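Local coordinates for protein AGR_C_4470p (Agrobacterium tumefaciens str. C58, PDB 2HQV) that is of unknown function but belongs to the ChuX/HutX haem-utilisation family, so it may take part in haem uptake or handling, at residues I75-E78 with M79-W82; A69-F72 with D73-W76. All coordinates share one frame; numbering follows the deposited sequence.

Contact 1 of 2, residues I75-E78 with M79-W82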
ATOM      1  N   ILE A  75      19.296   4.033  -9.118  1.00 30.13           N
ATOM      2  CA  ILE A  75      19.043   2.825  -8.350  1.00 31.25           C
ATOM      3  C   ILE A  75      17.936   1.985  -8.977  1.00 31.18           C
ATOM      4  O   ILE A  75      18.057   0.760  -9.069  1.00 29.66           O
ATOM      5  CB  ILE A  75      18.726   3.180  -6.878  1.00 29.93           C
ATOM      6  CG1 ILE A  75      19.998   3.743  -6.223  1.00 32.07           C
ATOM      7  CG2 ILE A  75      18.221   1.948  -6.120  1.00 28.93           C
ATOM      8  CD1 ILE A  75      19.810   4.304  -4.812  1.00 34.06           C
ATOM      9  N   TRP A  76      16.867   2.636  -9.423  1.00 31.00           N
ATOM     10  CA  TRP A  76      15.775   1.913 -10.064  1.00 33.02           C
ATOM     11  C   TRP A  76      16.291   1.221 -11.330  1.00 33.30           C
ATOM     12  O   TRP A  76      16.011   0.050 -11.561  1.00 31.86           O
ATOM     13  CB  TRP A  76      14.638   2.874 -10.421  1.00 32.77           C
ATOM     14  CG  TRP A  76      13.439   2.192 -10.969  1.00 34.05           C
ATOM     15  CD1 TRP A  76      13.165   1.940 -12.283  1.00 34.64           C
ATOM     16  CD2 TRP A  76      12.347   1.641 -10.219  1.00 35.17           C
ATOM     17  NE1 TRP A  76      11.974   1.267 -12.398  1.00 35.30           N
ATOM     18  CE2 TRP A  76      11.452   1.064 -11.148  1.00 35.44           C
ATOM     19  CE3 TRP A  76      12.044   1.568  -8.851  1.00 34.98           C
ATOM     20  CZ2 TRP A  76      10.261   0.433 -10.756  1.00 33.47           C
ATOM     21  CZ3 TRP A  76      10.860   0.939  -8.457  1.00 33.14           C
ATOM     22  CH2 TRP A  76       9.987   0.375  -9.411  1.00 35.29           C
ATOM     23  N   ASN A  77      17.044   1.951 -12.148  1.00 33.81           N
ATOM     24  CA  ASN A  77      17.588   1.381 -13.382  1.00 37.26           C
ATOM     25  C   ASN A  77      18.485   0.190 -13.045  1.00 35.47           C
ATOM     26  O   ASN A  77      18.450  -0.847 -13.711  1.00 33.21           O
ATOM     27  CB  ASN A  77      18.400   2.429 -14.150  1.00 40.59           C
ATOM     28  CG  ASN A  77      19.095   1.846 -15.368  1.00 47.51           C
ATOM     29  OD1 ASN A  77      18.443   1.379 -16.303  1.00 50.93           O
ATOM     30  ND2 ASN A  77      20.428   1.859 -15.360  1.00 49.91           N
ATOM     31  N   GLU A  78      19.283   0.354 -12.001  1.00 33.52           N
ATOM     32  CA  GLU A  78      20.187  -0.689 -11.544  1.00 35.23           C
ATOM     33  C   GLU A  78      19.395  -1.950 -11.182  1.00 33.45           C
ATOM     34  O   GLU A  78      19.689  -3.051 -11.663  1.00 31.50           O
ATOM     35  CB  GLU A  78      20.958  -0.190 -10.317  1.00 39.47           C
ATOM     36  CG  GLU A  78      22.177  -1.000  -9.961  1.00 48.03           C
ATOM     37  CD  GLU A  78      23.304  -0.805 -10.958  1.00 49.59           C
ATOM     38  OE1 GLU A  78      23.913   0.288 -10.968  1.00 53.09           O
ATOM     39  OE2 GLU A  78      23.570  -1.741 -11.735  1.00 49.05           O
HETATM   40  N   MSE A  79      18.378  -1.785 -10.344  1.00 29.40           N
HETATM   41  CA  MSE A  79      17.575  -2.927  -9.913  1.00 31.01           C
HETATM   42  C   MSE A  79      16.808  -3.604 -11.048  1.00 30.35           C
HETATM   43  O   MSE A  79      16.513  -4.794 -10.975  1.00 26.83           O
HETATM   44  CB  MSE A  79      16.610  -2.502  -8.804  1.00 28.72           C
HETATM   45  CG  MSE A  79      17.320  -1.991  -7.556  1.00 30.76           C
HETATM   46 SE   MSE A  79      16.086  -1.667  -6.089  1.00 38.02          SE
HETATM   47  CE  MSE A  79      15.026  -0.243  -6.885  1.00 31.05           C
ATOM     48  N   ARG A  80      16.485  -2.853 -12.096  1.00 30.48           N
ATOM     49  CA  ARG A  80      15.769  -3.435 -13.225  1.00 31.79           C
ATOM     50  C   ARG A  80      16.597  -4.552 -13.864  1.00 33.12           C
ATOM     51  O   ARG A  80      16.066  -5.392 -14.585  1.00 31.98           O
ATOM     52  CB  ARG A  80      15.448  -2.365 -14.273  1.00 33.63           C
ATOM     53  CG  ARG A  80      14.404  -1.351 -13.825  1.00 37.48           C
ATOM     54  CD  ARG A  80      13.977  -0.467 -14.979  1.00 42.15           C
ATOM     55  NE  ARG A  80      13.534  -1.283 -16.101  1.00 45.87           N
ATOM     56  CZ  ARG A  80      14.206  -1.414 -17.239  1.00 50.78           C
ATOM     57  NH1 ARG A  80      15.357  -0.772 -17.416  1.00 50.87           N
ATOM     58  NH2 ARG A  80      13.739  -2.210 -18.191  1.00 51.69           N
ATOM     59  N   GLY A  81      17.898  -4.562 -13.595  1.00 34.67           N
ATOM     60  CA  GLY A  81      18.749  -5.595 -14.161  1.00 36.01           C
ATOM     61  C   GLY A  81      18.955  -6.751 -13.201  1.00 37.19           C
ATOM     62  O   GLY A  81      19.666  -7.702 -13.517  1.00 37.29           O
ATOM     63  N   TRP A  82      18.317  -6.678 -12.035  1.00 34.65           N
ATOM     64  CA  TRP A  82      18.456  -7.719 -11.015  1.00 35.17           C
ATOM     65  C   TRP A  82      17.596  -8.954 -11.245  1.00 35.15           C
ATOM     66  O   TRP A  82      17.737  -9.946 -10.535  1.00 34.26           O
ATOM     67  CB  TRP A  82      18.125  -7.155  -9.630  1.00 31.97           C
ATOM     68  CG  TRP A  82      19.099  -6.144  -9.082  1.00 31.59           C
ATOM     69  CD1 TRP A  82      20.149  -5.557  -9.737  1.00 30.58           C
ATOM     70  CD2 TRP A  82      19.085  -5.581  -7.764  1.00 29.98           C
ATOM     71  NE1 TRP A  82      20.786  -4.666  -8.905  1.00 29.31           N
ATOM     72  CE2 TRP A  82      20.156  -4.660  -7.688  1.00 31.71           C
ATOM     73  CE3 TRP A  82      18.270  -5.766  -6.638  1.00 31.19           C
ATOM     74  CZ2 TRP A  82      20.433  -3.921  -6.527  1.00 32.27           C
ATOM     75  CZ3 TRP A  82      18.544  -5.028  -5.477  1.00 29.65           C
ATOM     76  CH2 TRP A  82      19.621  -4.118  -5.435  1.00 30.76           C
TER
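At the C-terminal end of helix 72-79 the chain leaves the last helical turn through a type I beta turn, Met79 to Trp82, and Ile75, Trp76 and Glu78 meet this exit. Met79 N donates to Ile75 O at 2.9 Å, a nearly straight i to i+4 bond (167°). Arg80 N repeats the pattern on Trp76 O at 3.0 Å and makes a weak second hydrogen bond to Asn77 O. Gly81 N then reaches only three residues back, meeting Glu78 O at 3.0 Å from above the carbonyl plane, which marks the tightening of the coil. Met79 is selenomethionine. Its chain is extended at chi2, and the bend at chi3 (-64°) brings CE to 3.9 Å from Ile75 CG2 and 4.0 Å from Trp76 CE3. Its CG lies over one face of the Trp82 indole, toward the rim. On the same side of the Trp76 indole as Met79 CE, but at its pyrrole end, Arg80 CD comes obliquely to 3.7 Å from Trp76 NE1. The aliphatic CG and CD make this contact; the guanidinium, though nearly parallel to the indole (20°), lies beyond it. Trp76 NE1 itself is hydrogen-bonded to Pro103 O. Met79 and Trp82 also touch Val147 of strand 142-151, and Trp82 packs on helix 172-185. This is a helix C-terminus passing from i+4 to i+3 bonding and running into a beta turn.

Contact 2 of 2, residues A69-F72 with D73-W76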
ATOM      1  N   ALA A  69      18.354  10.840  -2.062  1.00 36.34           N
ATOM      2  CA  ALA A  69      17.162  10.740  -2.898  1.00 38.10           C
ATOM      3  C   ALA A  69      17.417  10.967  -4.392  1.00 38.41           C
ATOM      4  O   ALA A  69      16.721  10.402  -5.236  1.00 36.94           O
ATOM      5  CB  ALA A  69      16.099  11.712  -2.397  1.00 38.39           C
ATOM      6  N   ASP A  70      18.413  11.783  -4.722  1.00 38.35           N
ATOM      7  CA  ASP A  70      18.716  12.063  -6.121  1.00 39.87           C
ATOM      8  C   ASP A  70      19.223  10.839  -6.888  1.00 38.58           C
ATOM      9  O   ASP A  70      19.353  10.881  -8.105  1.00 38.92           O
ATOM     10  CB  ASP A  70      19.728  13.210  -6.234  1.00 44.02           C
ATOM     11  CG  ASP A  70      21.059  12.883  -5.591  1.00 46.04           C
ATOM     12  OD1 ASP A  70      21.703  11.908  -6.023  1.00 46.03           O
ATOM     13  OD2 ASP A  70      21.460  13.609  -4.657  1.00 49.92           O
ATOM     14  N   ARG A  71      19.506   9.752  -6.177  1.00 37.13           N
ATOM     15  CA  ARG A  71      19.968   8.522  -6.816  1.00 36.06           C
ATOM     16  C   ARG A  71      18.783   7.620  -7.211  1.00 35.32           C
ATOM     17  O   ARG A  71      18.978   6.505  -7.704  1.00 33.43           O
ATOM     18  CB  ARG A  71      20.910   7.756  -5.875  1.00 38.86           C
ATOM     19  CG  ARG A  71      22.290   8.400  -5.670  1.00 41.69           C
ATOM     20  CD  ARG A  71      23.023   8.592  -7.001  1.00 44.46           C
ATOM     21  NE  ARG A  71      22.620   9.824  -7.674  1.00 46.08           N
ATOM     22  CZ  ARG A  71      22.720  10.040  -8.985  1.00 48.16           C
ATOM     23  NH1 ARG A  71      23.205   9.103  -9.790  1.00 47.74           N
ATOM     24  NH2 ARG A  71      22.343  11.209  -9.491  1.00 49.44           N
ATOM     25  N   PHE A  72      17.562   8.115  -7.010  1.00 32.90           N
ATOM     26  CA  PHE A  72      16.344   7.358  -7.317  1.00 33.34           C
ATOM     27  C   PHE A  72      16.385   6.650  -8.676  1.00 33.45           C
ATOM     28  O   PHE A  72      16.291   5.425  -8.744  1.00 30.84           O
ATOM     29  CB  PHE A  72      15.126   8.288  -7.236  1.00 32.45           C
ATOM     30  CG  PHE A  72      13.791   7.585  -7.367  1.00 35.13           C
ATOM     31  CD1 PHE A  72      13.306   7.199  -8.613  1.00 34.88           C
ATOM     32  CD2 PHE A  72      13.009   7.339  -6.242  1.00 34.55           C
ATOM     33  CE1 PHE A  72      12.057   6.584  -8.737  1.00 35.44           C
ATOM     34  CE2 PHE A  72      11.762   6.725  -6.351  1.00 35.93           C
ATOM     35  CZ  PHE A  72      11.284   6.346  -7.600  1.00 36.68           C
ATOM     36  N   ASP A  73      16.530   7.423  -9.749  1.00 33.37           N
ATOM     37  CA  ASP A  73      16.582   6.870 -11.104  1.00 34.06           C
ATOM     38  C   ASP A  73      17.723   5.876 -11.334  1.00 32.85           C
ATOM     39  O   ASP A  73      17.527   4.836 -11.961  1.00 33.89           O
ATOM     40  CB  ASP A  73      16.693   8.010 -12.121  1.00 38.32           C
ATOM     41  CG  ASP A  73      15.355   8.650 -12.425  1.00 41.98           C
ATOM     42  OD1 ASP A  73      14.580   8.907 -11.483  1.00 41.76           O
ATOM     43  OD2 ASP A  73      15.082   8.900 -13.615  1.00 47.37           O
ATOM     44  N   ALA A  74      18.915   6.196 -10.843  1.00 29.80           N
ATOM     45  CA  ALA A  74      20.062   5.309 -11.026  1.00 31.06           C
ATOM     46  C   ALA A  74      19.835   3.972 -10.330  1.00 30.74           C
ATOM     47  O   ALA A  74      20.140   2.905 -10.877  1.00 28.54           O
ATOM     48  CB  ALA A  74      21.331   5.964 -10.483  1.00 32.89           C
ATOM     49  N   ILE A  75      19.296   4.033  -9.118  1.00 30.13           N
ATOM     50  CA  ILE A  75      19.043   2.825  -8.350  1.00 31.25           C
ATOM     51  C   ILE A  75      17.936   1.985  -8.977  1.00 31.18           C
ATOM     52  O   ILE A  75      18.057   0.760  -9.069  1.00 29.66           O
ATOM     53  CB  ILE A  75      18.726   3.180  -6.878  1.00 29.93           C
ATOM     54  CG1 ILE A  75      19.998   3.743  -6.223  1.00 32.07           C
ATOM     55  CG2 ILE A  75      18.221   1.948  -6.120  1.00 28.93           C
ATOM     56  CD1 ILE A  75      19.810   4.304  -4.812  1.00 34.06           C
ATOM     57  N   TRP A  76      16.867   2.636  -9.423  1.00 31.00           N
ATOM     58  CA  TRP A  76      15.775   1.913 -10.064  1.00 33.02           C
ATOM     59  C   TRP A  76      16.291   1.221 -11.330  1.00 33.30           C
ATOM     60  O   TRP A  76      16.011   0.050 -11.561  1.00 31.86           O
ATOM     61  CB  TRP A  76      14.638   2.874 -10.421  1.00 32.77           C
ATOM     62  CG  TRP A  76      13.439   2.192 -10.969  1.00 34.05           C
ATOM     63  CD1 TRP A  76      13.165   1.940 -12.283  1.00 34.64           C
ATOM     64  CD2 TRP A  76      12.347   1.641 -10.219  1.00 35.17           C
ATOM     65  NE1 TRP A  76      11.974   1.267 -12.398  1.00 35.30           N
ATOM     66  CE2 TRP A  76      11.452   1.064 -11.148  1.00 35.44           C
ATOM     67  CE3 TRP A  76      12.044   1.568  -8.851  1.00 34.98           C
ATOM     68  CZ2 TRP A  76      10.261   0.433 -10.756  1.00 33.47           C
ATOM     69  CZ3 TRP A  76      10.860   0.939  -8.457  1.00 33.14           C
ATOM     70  CH2 TRP A  76       9.987   0.375  -9.411  1.00 35.29           C
TER
HETATM   71  O   HOH W   1      19.599   9.052 -10.161  1.00 31.51           O
HETATM   72  O   HOH W   2      16.572  10.479  -9.665  1.00 31.98           O
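Phe72, Arg71 and Asp73 carry this contact at the N-terminal end of helix 72-79, where a 3-10 segment, residues 69-71, runs straight into the alpha-helix. Phe72 N closes the 3-10 turn on Ala69 O at 3.0 Å. The first i to i+4 bonds follow at once: Ile75 N to Arg71 O and Trp76 N to Phe72 O, both 2.9 Å and both close to straight. Phe72 CG stands anti to the backbone N (chi1 -173°), which carries the ring off the helix into the protein. There the ring meets Phe112 edge-to-face and Phe149 with the planes steeply inclined, and it also touches Ile124. Asp73 N lies at the ring edge, and Asp73 OD1 comes to 3.6 Å from Phe72 CD1, with carboxylate and ring planes 51° apart; the same oxygen forms a salt bridge with Lys126. A negative charge in the first turn would also be expected to suit the positive end of the helix dipole. Arg71 works on the exposed side. Its CB rests 3.8 Å from Ile75 CD1, so the aliphatic root of the arginine packs on the end of the isoleucine. Beyond CB the chain bends at chi2 and chi3, and the guanidinium doubles back to Asp70 while NH1 passes near the methyl of Ala74. Two waters link Asp70 O to the start of the helix: one accepts from Ala74 N and the other from Asp73 N, so these early amides are bonded to solvent. The first water also sits over the centre of one guanidinium face, and at the guanidinium edge Arg71 NE points straight at Asp70 OD1, 2.8 Å away, in a salt bridge lying in the guanidinium plane.

In the fold
Contact 2 comes first along the chain and contact 1 continues from it; they share Ile75 and Trp76, and their centres are about 9 Å apart. Together they span helix 72-79 from its 3-10 lead-in to its beta-turn exit, on the connection from strand 64-68, at one edge of the six-stranded antiparallel sheet, to strand 85-90. The buried side of the helix lies on that sheet, with side chains of both contacts reaching strands 129-139 and 142-151. Phe72 and Trp76 also meet Phe112 of the three-stranded sheet, and Trp82 meets helix 172-185. The helix and its exit turn therefore join the two sheets and the C-terminal helix 172-185 of the ChuX/HutX family region.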